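Uncharacterized protein (PDB 4Q0Y) is of unknown function but has a hot-dog, thioesterase-like fold, so any thioesterase activity is only a possibility. Local coordinates at residues B[16-19]-B[20-23]; B[30-33]-B[34-37]. All blocks are in the same frame, centred on the assembly; numbering follows the deposited sequence. Where two conformers were deposited one is given.

Contact 1 (B[16-19]-B[20-23])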
loop_
_atom_site.group_PDB
_atom_site.type_symbol
_atom_site.label_atom_id
_atom_site.label_comp_id
_atom_site.label_asym_id
_atom_site.label_seq_id
_atom_site.Cartn_x
_atom_site.Cartn_y
_atom_site.Cartn_z
ATOM N N PHE B 16 23.286 0.489 12.189
ATOM C CA PHE B 16 23.732 -0.660 11.399
ATOM C C PHE B 16 25.182 -0.932 11.790
ATOM O O PHE B 16 26.089 -0.278 11.281
ATOM C CB PHE B 16 23.567 -0.345 9.898
ATOM C CG PHE B 16 23.546 -1.553 9.008
ATOM C CD1 PHE B 16 24.609 -2.469 8.999
ATOM C CD2 PHE B 16 22.497 -1.742 8.115
ATOM C CE1 PHE B 16 24.588 -3.570 8.151
ATOM C CE2 PHE B 16 22.482 -2.843 7.245
ATOM C CZ PHE B 16 23.514 -3.757 7.290
ATOM N N ASN B 17 25.417 -1.874 12.708
ATOM C CA ASN B 17 26.786 -2.163 13.206
ATOM C C ASN B 17 27.247 -3.608 12.968
ATOM O O ASN B 17 28.252 -4.038 13.531
ATOM C CB ASN B 17 26.895 -1.787 14.699
ATOM C CG ASN B 17 25.981 -2.610 15.583
ATOM O OD1 ASN B 17 25.291 -3.519 15.123
ATOM N ND2 ASN B 17 25.892 -2.226 16.842
ATOM N N SER B 18 26.488 -4.357 12.172
ATOM C CA SER B 18 26.761 -5.772 11.923
ATOM C C SER B 18 25.927 -6.258 10.753
ATOM O O SER B 18 24.833 -5.756 10.526
ATOM C CB SER B 18 26.399 -6.607 13.156
ATOM O OG SER B 18 26.617 -7.986 12.959
ATOM N N PHE B 19 26.465 -7.228 10.007
ATOM C CA PHE B 19 25.700 -7.959 8.976
ATOM C C PHE B 19 25.206 -9.328 9.479
ATOM O O PHE B 19 24.632 -10.082 8.696
ATOM C CB PHE B 19 26.542 -8.112 7.689
ATOM C CG PHE B 19 26.469 -6.924 6.772
ATOM C CD1 PHE B 19 25.460 -6.839 5.819
ATOM C CD2 PHE B 19 27.413 -5.892 6.861
ATOM C CE1 PHE B 19 25.385 -5.739 4.966
ATOM C CE2 PHE B 19 27.343 -4.783 6.010
ATOM C CZ PHE B 19 26.318 -4.707 5.066
ATOM N N SER B 20 25.452 -9.668 10.750
ATOM C CA SER B 20 25.130 -10.991 11.295
ATOM C C SER B 20 24.295 -11.003 12.580
ATOM O O SER B 20 23.666 -12.018 12.891
ATOM C CB SER B 20 26.427 -11.786 11.497
ATOM O OG SER B 20 27.253 -11.188 12.481
ATOM N N LYS B 21 24.343 -9.917 13.344
ATOM C CA LYS B 21 23.694 -9.811 14.637
ATOM C C LYS B 21 22.842 -8.549 14.643
ATOM O O LYS B 21 23.345 -7.495 14.279
ATOM C CB LYS B 21 24.796 -9.725 15.699
ATOM C CG LYS B 21 25.668 -10.986 15.857
ATOM C CD LYS B 21 24.898 -12.314 16.111
ATOM C CE LYS B 21 23.814 -12.174 17.166
ATOM N NZ LYS B 21 23.299 -13.495 17.636
ATOM N N PHE B 22 21.573 -8.657 15.016
ATOM C CA PHE B 22 20.687 -7.495 15.060
ATOM C C PHE B 22 21.134 -6.524 16.182
ATOM O O PHE B 22 21.377 -6.915 17.288
ATOM C CB PHE B 22 19.237 -7.902 15.274
ATOM C CG PHE B 22 18.280 -6.791 15.043
ATOM C CD1 PHE B 22 17.811 -6.511 13.768
ATOM C CD2 PHE B 22 17.826 -6.017 16.104
ATOM C CE1 PHE B 22 16.935 -5.469 13.534
ATOM C CE2 PHE B 22 16.964 -4.962 15.873
ATOM C CZ PHE B 22 16.481 -4.699 14.590
ATOM N N SER B 23 21.140 -5.251 15.863
ATOM C CA SER B 23 21.799 -4.214 16.628
ATOM C C SER B 23 20.958 -3.881 17.831
ATOM O O SER B 23 19.734 -3.892 17.727
ATOM C CB SER B 23 21.904 -2.937 15.782
ATOM O OG SER B 23 22.450 -1.852 16.539
HETATM O O HOH W 1 24.855 -6.009 16.248
#

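Contact 2 (B[30-33]-B[34-37]). With CD (cadmium ion), chain L.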
loop_
_atom_site.group_PDB
_atom_site.type_symbol
_atom_site.label_atom_id
_atom_site.label_comp_id
_atom_site.label_asym_id
_atom_site.label_seq_id
_atom_site.Cartn_x
_atom_site.Cartn_y
_atom_site.Cartn_z
ATOM N N ILE B 30 10.021 5.272 14.472
ATOM C CA ILE B 30 9.119 5.867 13.484
ATOM C C ILE B 30 7.695 5.518 13.906
ATOM O O ILE B 30 7.350 4.347 14.017
ATOM C CB ILE B 30 9.415 5.366 12.047
ATOM C CG1 ILE B 30 10.853 5.743 11.632
ATOM C CG2 ILE B 30 8.406 5.950 11.050
ATOM C CD1 ILE B 30 11.340 5.065 10.384
ATOM N N TYR B 31 6.884 6.546 14.139
ATOM C CA TYR B 31 5.460 6.416 14.519
ATOM C C TYR B 31 4.486 7.003 13.518
ATOM O O TYR B 31 3.269 6.773 13.625
ATOM C CB TYR B 31 5.220 7.173 15.839
ATOM C CG TYR B 31 5.914 6.558 17.020
ATOM C CD1 TYR B 31 5.699 5.222 17.351
ATOM C CD2 TYR B 31 6.768 7.310 17.823
ATOM C CE1 TYR B 31 6.321 4.634 18.446
ATOM C CE2 TYR B 31 7.380 6.742 18.926
ATOM C CZ TYR B 31 7.160 5.405 19.225
ATOM O OH TYR B 31 7.800 4.816 20.278
ATOM N N ASP B 32 4.992 7.770 12.541
ATOM C CA ASP B 32 4.141 8.519 11.617
ATOM C C ASP B 32 3.266 7.590 10.769
ATOM O O ASP B 32 3.787 6.696 10.084
ATOM C CB ASP B 32 5.029 9.340 10.673
ATOM C CG ASP B 32 4.222 10.201 9.722
ATOM O OD1 ASP B 32 3.697 11.218 10.158
ATOM O OD2 ASP B 32 4.085 9.809 8.548
ATOM N N GLU B 33 1.946 7.802 10.828
ATOM C CA GLU B 33 0.989 6.938 10.110
ATOM C C GLU B 33 1.284 6.765 8.608
ATOM O O GLU B 33 1.275 5.626 8.088
ATOM C CB GLU B 33 -0.436 7.459 10.313
ATOM C CG GLU B 33 -1.549 6.557 9.822
ATOM C CD GLU B 33 -1.616 5.215 10.528
ATOM O OE1 GLU B 33 -0.998 5.035 11.617
ATOM O OE2 GLU B 33 -2.327 4.306 10.014
ATOM N N GLU B 34 1.600 7.866 7.935
ATOM C CA GLU B 34 1.919 7.831 6.510
ATOM C C GLU B 34 3.203 7.049 6.191
ATOM O O GLU B 34 3.227 6.286 5.218
ATOM C CB GLU B 34 1.966 9.242 5.928
ATOM C CG GLU B 34 2.438 9.268 4.488
ATOM C CD GLU B 34 1.930 10.434 3.664
ATOM O OE1 GLU B 34 1.129 11.277 4.121
ATOM O OE2 GLU B 34 2.340 10.477 2.496
ATOM N N LYS B 35 4.257 7.222 6.992
ATOM C CA LYS B 35 5.507 6.472 6.787
ATOM C C LYS B 35 5.289 4.969 7.022
ATOM O O LYS B 35 5.747 4.137 6.227
ATOM C CB LYS B 35 6.603 6.972 7.700
ATOM C CG LYS B 35 7.014 8.401 7.384
ATOM C CD LYS B 35 8.062 8.902 8.367
ATOM C CE LYS B 35 8.483 10.286 7.879
ATOM N NZ LYS B 35 9.363 10.968 8.859
ATOM N N LEU B 36 4.541 4.649 8.075
ATOM C CA LEU B 36 4.224 3.250 8.405
ATOM C C LEU B 36 3.393 2.581 7.309
ATOM O O LEU B 36 3.690 1.424 6.913
ATOM C CB LEU B 36 3.538 3.144 9.762
ATOM C CG LEU B 36 4.389 3.585 10.960
ATOM C CD1 LEU B 36 3.535 3.578 12.211
ATOM C CD2 LEU B 36 5.632 2.727 11.133
ATOM N N SER B 37 2.397 3.304 6.800
ATOM C CA SER B 37 1.548 2.816 5.690
ATOM C C SER B 37 2.385 2.526 4.434
ATOM O O SER B 37 2.249 1.461 3.839
ATOM C CB SER B 37 0.443 3.833 5.367
ATOM O OG SER B 37 -0.256 3.576 4.143
HETATM CD CD CD L . -1.918 3.058 12.088
HETATM O O HOH W 2 0.991 10.805 8.900
HETATM O O HOH W 3 -2.817 1.256 11.087
HETATM O O HOH W 4 -3.953 4.125 12.949
HETATM O O HOH W 5 -0.122 2.365 10.794
#

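Contact 1 (B[16-19]-B[20-23])
Ser18 turns its hydroxyl into the bend made by Ser20 and Lys21, where OG serves two backbone amides at once. Ser20 N reaches Ser18 OG at 3.0 Å with an N-H...O angle of 165°. Lys21 N reaches the same OG at 3.0 Å, less straight at 150°. The first torsion of Ser18 (179°) sets OG opposite its own backbone N and beside the carbonyl carbon. Ser20 OG gives a weak third bond to Ser18 OG at 3.3 Å. The carbonyl oxygen of Lys21 is met by a water that donates to Lys21 O at 2.9 Å and to Asn17 OD1 at 2.8 Å. That water ties the two arms of the loop together. Nearer the base, Asn17 OD1 lies 3.5 Å from Ser23 CB. The hydroxyl of buried Ser23 is bonded to Lys15 O and Asp25 N, at the two roots of the loop. On the first arm, 16-19, Phe16 CE1 sits 3.6 Å above the centre of the Phe19 ring. The Ser18 OG to Ser20 N bond is that of an ST turn, here at the tip of the loop joining the neighbouring antiparallel strands 4-15 and 26-30.

Contact 2 (B[30-33]-B[34-37])
An N-cap opens helix 33-44, with Asp32 as the capping residue and Lys35 as its partner. Lys35 N donates to Asp32 OD2 at 3.0 Å. It meets that oxygen on the anti side, 16° out of the carboxylate plane. Asp32 CG lies opposite its backbone N (chi1 -177°), which carries the carboxylate over the first turn. The other oxygen is used through water: a water donates to Asp32 OD1 at 3.0 Å and accepts from Glu34 N at 3.2 Å. The backbone starts regular helical bonding at once. Leu36 N bonds to Asp32 O at 3.0 Å, and Ser37 N bonds to Glu33 O at 2.9 Å. Leu36 points back toward the incoming chain. Its CD1 rests 3.5 Å from Tyr31 O, and CD2 packs on Ile30 CG2. The aliphatic part of Lys35 crosses Ile30 at about a right angle. Leu8 and Ile11 of strand 4-15 also pack on Leu36.

Glu33 bends at chi2 (63°) and holds a cadmium ion with both carboxylate oxygens, OE1 at 2.2 Å and OE2 at 2.5 Å. Three waters also bind the ion. Glu33 OE2 is further bonded to Gly1 N of the second subunit, and Ser37 OG to Thr48 of that subunit. Glu34 pairs with Lys38. The cap and its water thus serve two amides of the first turn. The partial positive charge of the helix start would favour a negative Asp32, which is probably ionised.

The two contacts come in series along the chain, and most of strand 26-30 lies between them. Contact 1 lies in the loop that leads into this strand from strand 4-15. Contact 2 begins at the strand's last residue and runs into helix 33-44. Their centres are 24 Å apart, their nearest atoms about 12 Å, and they do not touch. They sit on opposite sides of the chain's centre. Strand 26-30 is an outermost strand of the sheet within this chain. Contact 1 lies just before its start and contact 2 at its end. Contact 2 also meets the second subunit, whereas no other chain of the assembly touches contact 1. One end therefore faces the dimer interface, and the other is a surface loop.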